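Local structure of B-agarase (Saccharophagus degradans, 4BQ2) at residues A[299-304]-A[370-375]; A[305-310]-A[359-364]; A[245-250]-A[275-280]; A[279-284]-A[412-417]. The protein hydrolyses the beta-linkages of agarose chains as an exo-acting beta-agarase of glycoside hydrolase family 50. All blocks are in the same frame, centred on the assembly; numbering follows the deposited sequence. Where two conformers were deposited one is given.

Contact 1 (A[299-304]-A[370-375])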
loop_
_atom_site.group_PDB
_atom_site.type_symbol
_atom_site.label_atom_id
_atom_site.label_comp_id
_atom_site.label_asym_id
_atom_site.label_seq_id
_atom_site.Cartn_x
_atom_site.Cartn_y
_atom_site.Cartn_z
ATOM N N GLY A 299 -22.805 -7.512 0.468
ATOM C CA GLY A 299 -23.254 -8.789 0.971
ATOM C C GLY A 299 -24.337 -9.408 0.109
ATOM O O GLY A 299 -24.795 -10.515 0.407
ATOM N N TYR A 300 -24.753 -8.714 -0.953
ATOM C CA TYR A 300 -25.684 -9.314 -1.913
ATOM C C TYR A 300 -24.997 -9.880 -3.169
ATOM O O TYR A 300 -23.842 -9.528 -3.496
ATOM C CB TYR A 300 -26.797 -8.328 -2.267
ATOM C CG TYR A 300 -27.671 -7.975 -1.072
ATOM C CD1 TYR A 300 -27.259 -7.019 -0.149
ATOM C CD2 TYR A 300 -28.896 -8.623 -0.854
ATOM C CE1 TYR A 300 -28.041 -6.695 0.950
ATOM C CE2 TYR A 300 -29.683 -8.311 0.243
ATOM C CZ TYR A 300 -29.247 -7.338 1.139
ATOM O OH TYR A 300 -30.004 -6.998 2.237
ATOM N N ASP A 301 -25.720 -10.753 -3.878
ATOM C CA ASP A 301 -25.238 -11.345 -5.104
ATOM C C ASP A 301 -26.368 -11.421 -6.133
ATOM O O ASP A 301 -27.546 -11.260 -5.795
ATOM C CB ASP A 301 -24.581 -12.713 -4.840
ATOM C CG ASP A 301 -23.480 -13.043 -5.851
ATOM O OD1 ASP A 301 -23.295 -12.292 -6.849
ATOM O OD2 ASP A 301 -22.790 -14.070 -5.652
ATOM N N TYR A 302 -25.992 -11.588 -7.390
ATOM C CA TYR A 302 -26.948 -11.631 -8.481
ATOM C C TYR A 302 -26.894 -13.008 -9.126
ATOM O O TYR A 302 -25.885 -13.715 -9.003
ATOM C CB TYR A 302 -26.621 -10.565 -9.535
ATOM C CG TYR A 302 -26.603 -9.125 -9.018
ATOM C CD1 TYR A 302 -27.464 -8.708 -8.000
ATOM C CD2 TYR A 302 -25.726 -8.177 -9.561
ATOM C CE1 TYR A 302 -27.442 -7.396 -7.529
ATOM C CE2 TYR A 302 -25.702 -6.871 -9.087
ATOM C CZ TYR A 302 -26.570 -6.490 -8.076
ATOM O OH TYR A 302 -26.557 -5.195 -7.617
ATOM N N ASP A 303 -27.971 -13.421 -9.787
ATOM C CA ASP A 303 -27.926 -14.711 -10.469
ATOM C C ASP A 303 -27.094 -14.549 -11.750
ATOM O O ASP A 303 -27.325 -13.649 -12.563
ATOM C CB ASP A 303 -29.327 -15.316 -10.667
ATOM C CG ASP A 303 -29.862 -16.006 -9.387
ATOM O OD1 ASP A 303 -29.417 -17.130 -9.065
ATOM O OD2 ASP A 303 -30.722 -15.424 -8.691
ATOM N N GLN A 304 -26.095 -15.416 -11.874
ATOM C CA GLN A 304 -24.976 -15.285 -12.814
ATOM C C GLN A 304 -25.359 -15.173 -14.291
ATOM O O GLN A 304 -24.579 -14.632 -15.086
ATOM C CB GLN A 304 -23.914 -16.368 -12.574
ATOM C CG GLN A 304 -23.334 -16.324 -11.162
ATOM C CD GLN A 304 -22.597 -15.016 -10.858
ATOM O OE1 GLN A 304 -23.054 -14.196 -10.054
ATOM N NE2 GLN A 304 -21.458 -14.817 -11.503
ATOM N N LEU A 370 -16.140 -12.707 0.395
ATOM C CA LEU A 370 -16.854 -12.981 -0.867
ATOM C C LEU A 370 -15.934 -12.932 -2.083
ATOM O O LEU A 370 -15.047 -12.072 -2.160
ATOM C CB LEU A 370 -17.986 -11.983 -1.067
ATOM C CG LEU A 370 -19.016 -11.889 0.059
ATOM C CD1 LEU A 370 -19.839 -10.632 -0.140
ATOM C CD2 LEU A 370 -19.909 -13.131 0.080
ATOM N N LYS A 371 -16.147 -13.856 -3.019
ATOM C CA LYS A 371 -15.296 -13.960 -4.221
ATOM C C LYS A 371 -15.827 -13.100 -5.354
ATOM O O LYS A 371 -15.131 -12.845 -6.337
ATOM C CB LYS A 371 -15.150 -15.426 -4.671
ATOM C CG LYS A 371 -14.491 -16.306 -3.616
ATOM C CD LYS A 371 -13.641 -17.407 -4.231
ATOM C CE LYS A 371 -13.078 -18.300 -3.141
ATOM N NZ LYS A 371 -14.186 -19.085 -2.511
ATOM N N ARG A 372 -17.066 -12.649 -5.195
ATOM C CA ARG A 372 -17.735 -11.816 -6.175
ATOM C C ARG A 372 -18.958 -11.236 -5.478
ATOM O O ARG A 372 -19.392 -11.724 -4.423
ATOM C CB ARG A 372 -18.219 -12.662 -7.355
ATOM C CG ARG A 372 -19.221 -13.727 -6.923
ATOM C CD ARG A 372 -19.755 -14.561 -8.077
ATOM N NE ARG A 372 -21.024 -15.187 -7.680
ATOM C CZ ARG A 372 -21.438 -16.404 -8.051
ATOM N NH1 ARG A 372 -20.703 -17.155 -8.860
ATOM N NH2 ARG A 372 -22.605 -16.869 -7.617
ATOM N N GLY A 373 -19.544 -10.202 -6.064
ATOM C CA GLY A 373 -20.708 -9.645 -5.412
ATOM C C GLY A 373 -21.058 -8.232 -5.781
ATOM O O GLY A 373 -20.290 -7.508 -6.464
ATOM N N GLU A 374 -22.249 -7.856 -5.341
ATOM C CA GLU A 374 -22.704 -6.491 -5.456
ATOM C C GLU A 374 -21.867 -5.611 -4.514
ATOM O O GLU A 374 -21.456 -6.033 -3.418
ATOM C CB GLU A 374 -24.204 -6.415 -5.143
ATOM C CG GLU A 374 -24.770 -5.000 -5.044
ATOM C CD GLU A 374 -26.132 -4.975 -4.375
ATOM O OE1 GLU A 374 -26.182 -4.882 -3.118
ATOM O OE2 GLU A 374 -27.147 -5.038 -5.110
ATOM N N ALA A 375 -21.550 -4.410 -4.990
ATOM C CA ALA A 375 -20.843 -3.429 -4.187
ATOM C C ALA A 375 -21.545 -2.065 -4.343
ATOM O O ALA A 375 -22.358 -1.886 -5.259
ATOM C CB ALA A 375 -19.368 -3.391 -4.591
HETATM O O HOH W 1 -21.620 -8.499 -2.011
HETATM O O HOH W 2 -21.200 -13.546 -3.398
#
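Tyr300 and Asp301 meet Gly373 and Glu374 as antiparallel strand neighbours, the central pair of a small four-stranded antiparallel sheet in which strand 296-301 lies between 335-336 and 373-376. Within these segments a backbone bond from Glu374 N to Tyr300 O (3.0 Å) joins the strands, and a water bridges Gly299 N, Tyr300 O and Glu374 O beside it. Glu374 crosses Tyr302 at about a right angle. Its CG stands anti to the backbone N (chi1 172°), which carries the extended chain toward the tyrosine, and Tyr302 OH donates to the anti lone pair of Glu374 OE2 over 2.6 Å. The same oxygen forms a salt bridge with Arg334 while OE1 bonds Thr298, so both carboxylate oxygens are gripped and the group is probably held as an anion. Tyr302 also packs against helix 328-332.

One residue along from Tyr300, Asp301 forms a salt bridge with Arg372. Asp301 OD1 is bonded by Tyr302 N and by Tyr361 OH, which fixes the carboxylate's rotation, and a second water links OD2 to Arg372 O. The amide group of Gln304 stacks on one face of the Arg372 guanidinium, their planes 5° apart. At the edge of that guanidinium, Arg372 NE points almost straight at the syn lone pair of Asp301 OD2, 2.9 Å away.

Contact 2 (A[305-310]-A[359-364])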
loop_
_atom_site.group_PDB
_atom_site.type_symbol
_atom_site.label_atom_id
_atom_site.label_comp_id
_atom_site.label_asym_id
_atom_site.label_seq_id
_atom_site.Cartn_x
_atom_site.Cartn_y
_atom_site.Cartn_z
ATOM N N ALA A 305 -26.555 -15.642 -14.648
ATOM C CA ALA A 305 -27.050 -15.532 -16.029
ATOM C C ALA A 305 -27.234 -14.066 -16.456
ATOM O O ALA A 305 -27.340 -13.749 -17.655
ATOM C CB ALA A 305 -28.364 -16.297 -16.184
ATOM N N THR A 306 -27.268 -13.176 -15.467
ATOM C CA THR A 306 -27.512 -11.765 -15.702
ATOM C C THR A 306 -26.241 -10.944 -15.620
ATOM O O THR A 306 -26.279 -9.751 -15.882
ATOM C CB THR A 306 -28.547 -11.165 -14.708
ATOM O OG1 THR A 306 -27.975 -11.078 -13.387
ATOM C CG2 THR A 306 -29.832 -11.995 -14.688
ATOM N N VAL A 307 -25.129 -11.575 -15.255
ATOM C CA VAL A 307 -23.852 -10.877 -15.190
ATOM C C VAL A 307 -22.987 -11.129 -16.437
ATOM O O VAL A 307 -22.644 -12.276 -16.747
ATOM C CB VAL A 307 -23.074 -11.279 -13.919
ATOM C CG1 VAL A 307 -21.790 -10.452 -13.792
ATOM C CG2 VAL A 307 -23.957 -11.126 -12.682
ATOM N N ALA A 308 -22.627 -10.062 -17.147
ATOM C CA ALA A 308 -21.697 -10.190 -18.275
ATOM C C ALA A 308 -20.352 -10.731 -17.769
ATOM O O ALA A 308 -19.874 -10.330 -16.707
ATOM C CB ALA A 308 -21.517 -8.853 -18.996
ATOM N N GLN A 309 -19.762 -11.663 -18.503
ATOM C CA GLN A 309 -18.463 -12.187 -18.102
ATOM C C GLN A 309 -17.344 -11.414 -18.793
ATOM O O GLN A 309 -17.557 -10.825 -19.849
ATOM C CB GLN A 309 -18.355 -13.693 -18.366
ATOM C CG GLN A 309 -17.259 -14.392 -17.549
ATOM C CD GLN A 309 -17.193 -13.938 -16.085
ATOM O OE1 GLN A 309 -16.246 -13.246 -15.678
ATOM N NE2 GLN A 309 -18.201 -14.323 -15.288
ATOM N N ARG A 310 -16.167 -11.391 -18.172
ATOM C CA ARG A 310 -14.991 -10.747 -18.761
ATOM C C ARG A 310 -14.591 -11.410 -20.090
ATOM O O ARG A 310 -14.775 -12.621 -20.274
ATOM C CB ARG A 310 -13.808 -10.813 -17.792
ATOM C CG ARG A 310 -14.000 -10.067 -16.474
ATOM C CD ARG A 310 -12.809 -10.274 -15.543
ATOM N NE ARG A 310 -11.541 -9.973 -16.229
ATOM C CZ ARG A 310 -11.022 -8.748 -16.360
ATOM N NH1 ARG A 310 -11.642 -7.690 -15.823
ATOM N NH2 ARG A 310 -9.872 -8.582 -17.018
ATOM N N TYR A 359 -24.508 1.521 -7.518
ATOM C CA TYR A 359 -24.192 0.107 -7.364
ATOM C C TYR A 359 -23.097 -0.323 -8.343
ATOM O O TYR A 359 -22.949 0.248 -9.427
ATOM C CB TYR A 359 -25.430 -0.758 -7.553
ATOM C CG TYR A 359 -26.323 -0.808 -6.327
ATOM C CD1 TYR A 359 -25.899 -1.445 -5.159
ATOM C CD2 TYR A 359 -27.610 -0.240 -6.343
ATOM C CE1 TYR A 359 -26.715 -1.493 -4.034
ATOM C CE2 TYR A 359 -28.422 -0.288 -5.222
ATOM C CZ TYR A 359 -27.970 -0.923 -4.078
ATOM O OH TYR A 359 -28.783 -0.965 -2.958
ATOM N N ASN A 360 -22.335 -1.327 -7.926
ATOM C CA ASN A 360 -21.231 -1.890 -8.692
ATOM C C ASN A 360 -21.362 -3.407 -8.574
ATOM O O ASN A 360 -22.071 -3.919 -7.677
ATOM C CB ASN A 360 -19.894 -1.401 -8.095
ATOM C CG ASN A 360 -18.667 -1.956 -8.825
ATOM O OD1 ASN A 360 -18.690 -2.189 -10.034
ATOM N ND2 ASN A 360 -17.581 -2.156 -8.085
ATOM N N TYR A 361 -20.716 -4.129 -9.482
ATOM C CA TYR A 361 -20.569 -5.572 -9.321
ATOM C C TYR A 361 -19.133 -5.978 -9.645
ATOM O O TYR A 361 -18.619 -5.646 -10.717
ATOM C CB TYR A 361 -21.550 -6.348 -10.204
ATOM C CG TYR A 361 -21.559 -7.819 -9.853
ATOM C CD1 TYR A 361 -22.410 -8.312 -8.854
ATOM C CD2 TYR A 361 -20.683 -8.720 -10.479
ATOM C CE1 TYR A 361 -22.401 -9.657 -8.514
ATOM C CE2 TYR A 361 -20.671 -10.073 -10.131
ATOM C CZ TYR A 361 -21.529 -10.528 -9.141
ATOM O OH TYR A 361 -21.520 -11.866 -8.781
ATOM N N ARG A 362 -18.488 -6.700 -8.736
ATOM C CA ARG A 362 -17.162 -7.237 -9.038
ATOM C C ARG A 362 -17.238 -8.752 -9.252
ATOM O O ARG A 362 -17.924 -9.440 -8.512
ATOM C CB ARG A 362 -16.172 -6.856 -7.933
ATOM C CG ARG A 362 -15.790 -5.376 -7.930
ATOM C CD ARG A 362 -15.353 -4.878 -9.314
ATOM N NE ARG A 362 -14.688 -3.570 -9.257
ATOM C CZ ARG A 362 -14.710 -2.661 -10.229
ATOM N NH1 ARG A 362 -15.386 -2.871 -11.367
ATOM N NH2 ARG A 362 -14.067 -1.507 -10.050
ATOM N N ARG A 363 -16.556 -9.267 -10.276
ATOM C CA ARG A 363 -16.658 -10.698 -10.612
ATOM C C ARG A 363 -15.552 -11.499 -9.954
ATOM O O ARG A 363 -15.562 -12.727 -9.984
ATOM C CB ARG A 363 -16.701 -10.894 -12.127
ATOM C CG ARG A 363 -17.879 -10.162 -12.761
ATOM C CD ARG A 363 -17.653 -9.971 -14.247
ATOM N NE ARG A 363 -16.859 -8.767 -14.522
ATOM C CZ ARG A 363 -16.789 -8.157 -15.707
ATOM N NH1 ARG A 363 -17.473 -8.623 -16.764
ATOM N NH2 ARG A 363 -16.038 -7.068 -15.840
ATOM N N SER A 364 -14.621 -10.798 -9.321
ATOM C CA SER A 364 -13.563 -11.452 -8.555
ATOM C C SER A 364 -13.131 -10.538 -7.410
ATOM O O SER A 364 -13.555 -9.376 -7.337
ATOM C CB SER A 364 -12.369 -11.778 -9.448
ATOM O OG SER A 364 -11.848 -10.579 -9.991
#
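Arg363 reaches across to the loop 305-310 and donates from NH1 to Ala308 O over 2.9 Å, meeting the carbonyl from above its plane rather than on a lone pair. CG of Arg310 lies over the centre of one face of the same guanidinium, 3.5 Å from Arg363 CZ, so an aliphatic methylene covers the charged group. A turn at chi3 (-85°) bends the Arg363 chain and brings its guanidinium to Ala308 O and Arg310 CG. Closer to the strand, Val307 CG2 lies over one face of the Tyr361 ring, offset toward the rim, and Val307 CG1 comes to 3.8 Å from Tyr361 CE2.

In the next shell, Glu318 forms salt bridges with both Arg363 NE and Arg310 NH1; this shared carboxylate probably offsets the closeness of the two arginines. Arg310 NH2 bonds Thr316 O, and Gln309 OE1 accepts from Arg310 N (3.1 Å). The whole is a surface loop laid over an outermost strand, 359-362, of an antiparallel sheet.

Contact 3 (A[245-250]-A[275-280])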
loop_
_atom_site.group_PDB
_atom_site.type_symbol
_atom_site.label_atom_id
_atom_site.label_comp_id
_atom_site.label_asym_id
_atom_site.label_seq_id
_atom_site.Cartn_x
_atom_site.Cartn_y
_atom_site.Cartn_z
ATOM N N SER A 245 5.312 26.820 -15.210
ATOM C CA SER A 245 5.228 26.908 -16.665
ATOM C C SER A 245 3.914 26.245 -17.100
ATOM O O SER A 245 3.209 25.666 -16.269
ATOM C CB SER A 245 6.437 26.220 -17.301
ATOM O OG SER A 245 6.484 24.844 -16.920
ATOM N N LYS A 246 3.571 26.348 -18.379
ATOM C CA LYS A 246 2.403 25.645 -18.933
ATOM C C LYS A 246 2.263 24.213 -18.393
ATOM O O LYS A 246 1.182 23.831 -17.918
ATOM C CB LYS A 246 2.458 25.619 -20.482
ATOM C CG LYS A 246 1.340 24.809 -21.154
ATOM C CD LYS A 246 1.592 24.711 -22.666
ATOM C CE LYS A 246 0.432 24.084 -23.402
ATOM N NZ LYS A 246 0.736 24.049 -24.862
ATOM N N PHE A 247 3.364 23.460 -18.437
ATOM C CA PHE A 247 3.347 22.035 -18.064
ATOM C C PHE A 247 3.696 21.738 -16.602
ATOM O O PHE A 247 4.020 20.606 -16.266
ATOM C CB PHE A 247 4.249 21.225 -19.002
ATOM C CG PHE A 247 3.678 21.053 -20.381
ATOM C CD1 PHE A 247 2.766 20.029 -20.655
ATOM C CD2 PHE A 247 4.059 21.914 -21.437
ATOM C CE1 PHE A 247 2.257 19.842 -21.944
ATOM C CE2 PHE A 247 3.529 21.744 -22.722
ATOM C CZ PHE A 247 2.628 20.702 -22.986
ATOM N N GLY A 248 3.682 22.760 -15.758
ATOM C CA GLY A 248 3.839 22.548 -14.309
ATOM C C GLY A 248 5.275 22.633 -13.842
ATOM O O GLY A 248 5.583 22.326 -12.682
ATOM N N GLY A 249 6.165 22.982 -14.775
ATOM C CA GLY A 249 7.588 23.126 -14.490
ATOM C C GLY A 249 7.895 24.467 -13.850
ATOM O O GLY A 249 6.980 25.264 -13.601
ATOM N N TRP A 250 9.182 24.736 -13.615
ATOM C CA TRP A 250 9.615 25.941 -12.891
ATOM C C TRP A 250 9.975 27.010 -13.925
ATOM O O TRP A 250 10.962 26.861 -14.663
ATOM C CB TRP A 250 10.803 25.612 -11.963
ATOM C CG TRP A 250 11.234 26.722 -11.010
ATOM C CD1 TRP A 250 12.495 27.281 -10.915
ATOM C CD2 TRP A 250 10.429 27.393 -10.020
ATOM N NE1 TRP A 250 12.509 28.245 -9.924
ATOM C CE2 TRP A 250 11.267 28.329 -9.358
ATOM C CE3 TRP A 250 9.089 27.279 -9.607
ATOM C CZ2 TRP A 250 10.804 29.166 -8.314
ATOM C CZ3 TRP A 250 8.634 28.106 -8.556
ATOM C CH2 TRP A 250 9.496 29.046 -7.932
ATOM N N ASP A 275 10.215 19.446 -18.433
ATOM C CA ASP A 275 8.928 19.425 -19.092
ATOM C C ASP A 275 9.037 19.586 -20.646
ATOM O O ASP A 275 10.114 19.834 -21.167
ATOM C CB ASP A 275 7.950 20.369 -18.367
ATOM C CG ASP A 275 8.062 21.843 -18.797
ATOM O OD1 ASP A 275 8.765 22.167 -19.783
ATOM O OD2 ASP A 275 7.418 22.677 -18.123
ATOM N N PRO A 276 7.940 19.360 -21.391
ATOM C CA PRO A 276 8.033 19.425 -22.872
ATOM C C PRO A 276 8.635 20.746 -23.448
ATOM O O PRO A 276 9.065 20.779 -24.608
ATOM C CB PRO A 276 6.561 19.319 -23.301
ATOM C CG PRO A 276 5.909 18.492 -22.208
ATOM C CD PRO A 276 6.590 18.961 -20.934
ATOM N N GLU A 277 8.590 21.826 -22.676
ATOM C CA GLU A 277 9.139 23.126 -23.099
ATOM C C GLU A 277 10.540 23.409 -22.543
ATOM O O GLU A 277 11.135 24.471 -22.830
ATOM C CB GLU A 277 8.199 24.235 -22.685
ATOM C CG GLU A 277 6.827 24.083 -23.280
ATOM C CD GLU A 277 5.941 25.278 -23.004
ATOM O OE1 GLU A 277 6.054 25.921 -21.928
ATOM O OE2 GLU A 277 5.112 25.548 -23.884
ATOM N N GLY A 278 11.059 22.494 -21.733
ATOM C CA GLY A 278 12.447 22.605 -21.276
ATOM C C GLY A 278 12.608 23.130 -19.859
ATOM O O GLY A 278 13.736 23.420 -19.413
ATOM N N TYR A 279 11.498 23.270 -19.123
ATOM C CA TYR A 279 11.576 23.807 -17.734
ATOM C C TYR A 279 11.779 22.680 -16.758
ATOM O O TYR A 279 11.220 21.579 -16.959
ATOM C CB TYR A 279 10.322 24.604 -17.357
ATOM C CG TYR A 279 10.133 25.817 -18.211
ATOM C CD1 TYR A 279 10.757 27.020 -17.883
ATOM C CD2 TYR A 279 9.333 25.767 -19.352
ATOM C CE1 TYR A 279 10.599 28.141 -18.689
ATOM C CE2 TYR A 279 9.156 26.892 -20.165
ATOM C CZ TYR A 279 9.792 28.072 -19.822
ATOM O OH TYR A 279 9.620 29.169 -20.629
ATOM N N PRO A 280 12.618 22.898 -15.727
ATOM C CA PRO A 280 12.846 21.813 -14.789
ATOM C C PRO A 280 11.507 21.409 -14.155
ATOM O O PRO A 280 10.648 22.277 -13.931
ATOM C CB PRO A 280 13.791 22.428 -13.740
ATOM C CG PRO A 280 14.458 23.591 -14.440
ATOM C CD PRO A 280 13.450 24.092 -15.431
HETATM O O HOH W 3 5.155 27.778 -20.350
HETATM O O HOH W 4 3.939 24.028 -25.527
HETATM O O HOH W 5 5.794 24.165 -19.748
#
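Ser245 and Asp275 join two type I beta turns, and the packing is tightest around them. Ser245 OG donates to Asp275 OD2 over 2.6 Å, while its CB rests over the face of the Tyr279 ring in a CH-pi contact. Asp275 OD1 receives Glu277 N and Tyr279 N from opposite faces of the carboxylate; the first closes an Asx turn. Pro276 CG lies over the centre of the Phe247 ring, 3.7 Å from its centroid and 5° off the normal. Trp250 N bonds Pro280 O (2.9 Å), with Gly249 CA 3.2 Å from Pro280 O.

The Lys246 side is looser. The extended Lys246 chain crosses Glu277 at about a right angle, with Lys246 NZ 4.7 Å from Glu277 OE2. Two waters bridge these residues; a third lies further in, joining Phe247 N, Asp275 OD2 and Glu277 OE1.

The 275-278 turn closes the beta hairpin of strands 270-274 and 280-287, and the Trp250 ring meets that of Tyr743 of helix 742-746, whose OH bonds Gly248 O.

Contact 4 (A[279-284]-A[412-417])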
loop_
_atom_site.group_PDB
_atom_site.type_symbol
_atom_site.label_atom_id
_atom_site.label_comp_id
_atom_site.label_asym_id
_atom_site.label_seq_id
_atom_site.Cartn_x
_atom_site.Cartn_y
_atom_site.Cartn_z
ATOM N N TYR A 279 11.498 23.270 -19.123
ATOM C CA TYR A 279 11.576 23.807 -17.734
ATOM C C TYR A 279 11.779 22.680 -16.758
ATOM O O TYR A 279 11.220 21.579 -16.959
ATOM C CB TYR A 279 10.322 24.604 -17.357
ATOM C CG TYR A 279 10.133 25.817 -18.211
ATOM C CD1 TYR A 279 10.757 27.020 -17.883
ATOM C CD2 TYR A 279 9.333 25.767 -19.352
ATOM C CE1 TYR A 279 10.599 28.141 -18.689
ATOM C CE2 TYR A 279 9.156 26.892 -20.165
ATOM C CZ TYR A 279 9.792 28.072 -19.822
ATOM O OH TYR A 279 9.620 29.169 -20.629
ATOM N N PRO A 280 12.618 22.898 -15.727
ATOM C CA PRO A 280 12.846 21.813 -14.789
ATOM C C PRO A 280 11.507 21.409 -14.155
ATOM O O PRO A 280 10.648 22.277 -13.931
ATOM C CB PRO A 280 13.791 22.428 -13.740
ATOM C CG PRO A 280 14.458 23.591 -14.440
ATOM C CD PRO A 280 13.450 24.092 -15.431
ATOM N N TYR A 281 11.346 20.117 -13.894
ATOM C CA TYR A 281 10.073 19.577 -13.417
ATOM C C TYR A 281 10.298 18.566 -12.285
ATOM O O TYR A 281 11.304 17.851 -12.262
ATOM C CB TYR A 281 9.315 18.937 -14.612
ATOM C CG TYR A 281 7.916 18.376 -14.310
ATOM C CD1 TYR A 281 6.794 19.197 -14.304
ATOM C CD2 TYR A 281 7.740 17.019 -14.053
ATOM C CE1 TYR A 281 5.524 18.682 -14.060
ATOM C CE2 TYR A 281 6.477 16.486 -13.779
ATOM C CZ TYR A 281 5.383 17.318 -13.780
ATOM O OH TYR A 281 4.133 16.782 -13.523
ATOM N N PHE A 282 9.329 18.481 -11.372
ATOM C CA PHE A 282 9.392 17.595 -10.206
ATOM C C PHE A 282 7.936 17.162 -9.947
ATOM O O PHE A 282 7.023 18.003 -9.860
ATOM C CB PHE A 282 10.022 18.300 -8.992
ATOM C CG PHE A 282 10.195 17.400 -7.778
ATOM C CD1 PHE A 282 9.173 17.283 -6.823
ATOM C CD2 PHE A 282 11.370 16.690 -7.580
ATOM C CE1 PHE A 282 9.329 16.461 -5.710
ATOM C CE2 PHE A 282 11.548 15.860 -6.474
ATOM C CZ PHE A 282 10.521 15.736 -5.529
ATOM N N ALA A 283 7.720 15.844 -9.922
ATOM C CA ALA A 283 6.373 15.323 -9.939
ATOM C C ALA A 283 5.790 15.179 -8.531
ATOM O O ALA A 283 6.366 14.500 -7.679
ATOM C CB ALA A 283 6.356 13.982 -10.675
ATOM N N THR A 284 4.664 15.842 -8.293
ATOM C CA THR A 284 3.901 15.631 -7.083
ATOM C C THR A 284 2.462 15.403 -7.492
ATOM O O THR A 284 2.027 15.897 -8.536
ATOM C CB THR A 284 4.004 16.833 -6.125
ATOM O OG1 THR A 284 3.469 18.000 -6.786
ATOM C CG2 THR A 284 5.490 17.069 -5.695
ATOM N N PHE A 412 -0.047 20.715 -6.853
ATOM C CA PHE A 412 0.483 19.469 -7.387
ATOM C C PHE A 412 0.823 19.633 -8.839
ATOM O O PHE A 412 0.099 20.324 -9.568
ATOM C CB PHE A 412 -0.515 18.355 -7.233
ATOM C CG PHE A 412 -0.612 17.829 -5.835
ATOM C CD1 PHE A 412 0.497 17.276 -5.219
ATOM C CD2 PHE A 412 -1.826 17.890 -5.134
ATOM C CE1 PHE A 412 0.435 16.761 -3.916
ATOM C CE2 PHE A 412 -1.899 17.373 -3.840
ATOM C CZ PHE A 412 -0.770 16.827 -3.230
ATOM N N THR A 413 1.915 19.016 -9.264
ATOM C CA THR A 413 2.363 19.234 -10.617
ATOM C C THR A 413 1.826 18.134 -11.556
ATOM O O THR A 413 2.028 18.212 -12.778
ATOM C CB THR A 413 3.889 19.289 -10.704
ATOM O OG1 THR A 413 4.431 18.073 -10.215
ATOM C CG2 THR A 413 4.476 20.470 -9.904
ATOM N N SER A 414 1.124 17.137 -11.005
ATOM C CA SER A 414 0.586 16.049 -11.827
ATOM C C SER A 414 -0.614 15.379 -11.192
ATOM O O SER A 414 -0.837 15.541 -9.992
ATOM C CB SER A 414 1.656 14.951 -12.004
ATOM O OG SER A 414 2.006 14.353 -10.771
ATOM N N LEU A 415 -1.325 14.604 -12.018
ATOM C CA LEU A 415 -2.219 13.485 -11.625
ATOM C C LEU A 415 -1.384 12.219 -11.651
ATOM O O LEU A 415 -0.652 11.989 -12.606
ATOM C CB LEU A 415 -3.382 13.348 -12.624
ATOM C CG LEU A 415 -4.101 14.671 -12.961
ATOM C CD1 LEU A 415 -5.166 14.525 -14.066
ATOM C CD2 LEU A 415 -4.709 15.309 -11.726
ATOM N N GLY A 416 -1.481 11.394 -10.610
ATOM C CA GLY A 416 -0.512 10.318 -10.421
ATOM C C GLY A 416 -1.044 9.074 -11.081
ATOM O O GLY A 416 -1.871 9.145 -12.011
ATOM N N ASN A 417 -0.565 7.925 -10.627
ATOM C CA ASN A 417 -0.935 6.675 -11.247
ATOM C C ASN A 417 -2.413 6.347 -11.080
ATOM O O ASN A 417 -3.031 6.790 -10.130
ATOM C CB ASN A 417 -0.096 5.529 -10.664
ATOM C CG ASN A 417 0.001 4.353 -11.612
ATOM O OD1 ASN A 417 -0.194 4.500 -12.845
ATOM N ND2 ASN A 417 0.356 3.200 -11.077
#
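The side chains of Tyr281 and Thr413 run antiparallel, side by side, so that the phenol OH reaches the backbone beyond. Tyr281 OH donates to Thr413 O over 2.7 Å, from well above the carbonyl plane. The hydroxyl of Thr413 turns the other way, into strand 280-287: with chi1 at 59°, OG1 stands between its backbone N and carbonyl carbon and faces the backbone of the strand, where it donates to Phe282 O (2.6 Å) and accepts from Thr284 N (3.0 Å). One side chain thus satisfies two backbone groups of the strand.

In return, Thr284 OG1 accepts from Thr413 N at 3.1 Å and is also bonded to Asn739, while Thr284 CB lies at the edge of the Phe412 ring, 3.6 Å from Phe412 CD1. Ser414 OG donates to Thr284 O over 2.7 Å, again from above the carbonyl plane, and is bonded to His697 as well; weak bonds from Thr413 N and Ser414 N converge on the same carbonyl.

The loop leaving helix 394-410 thereby lies against strand 280-287, whose parallel pairing with strand 693-699 is consistent with the (beta/alpha)8 barrel expected of this family; Phe412 packs on helix 673-688 and Thr413 on helix 742-746.

The four contacts form two groups on a single chain. Contacts 3 and 4 have centres about 10 Å apart and share Tyr279 and Pro280, where the turn of contact 3 runs into strand 280-287 of contact 4, part of the six-stranded mixed sheet. Contacts 1 and 2 have centres about 8 Å apart, and both reach the four-stranded antiparallel sheet, where strands 373-376 and 359-362 are neighbours. The centres of contacts 1 and 4 are about 39 Å apart. Along the chain contact 3 closes first; contact 4 then spans residues 279 to 417, enclosing contact 1, which in turn encloses contact 2. The small sheet is thus built from chain lying between strand 280-287 and the loop 412-417 that packs on it.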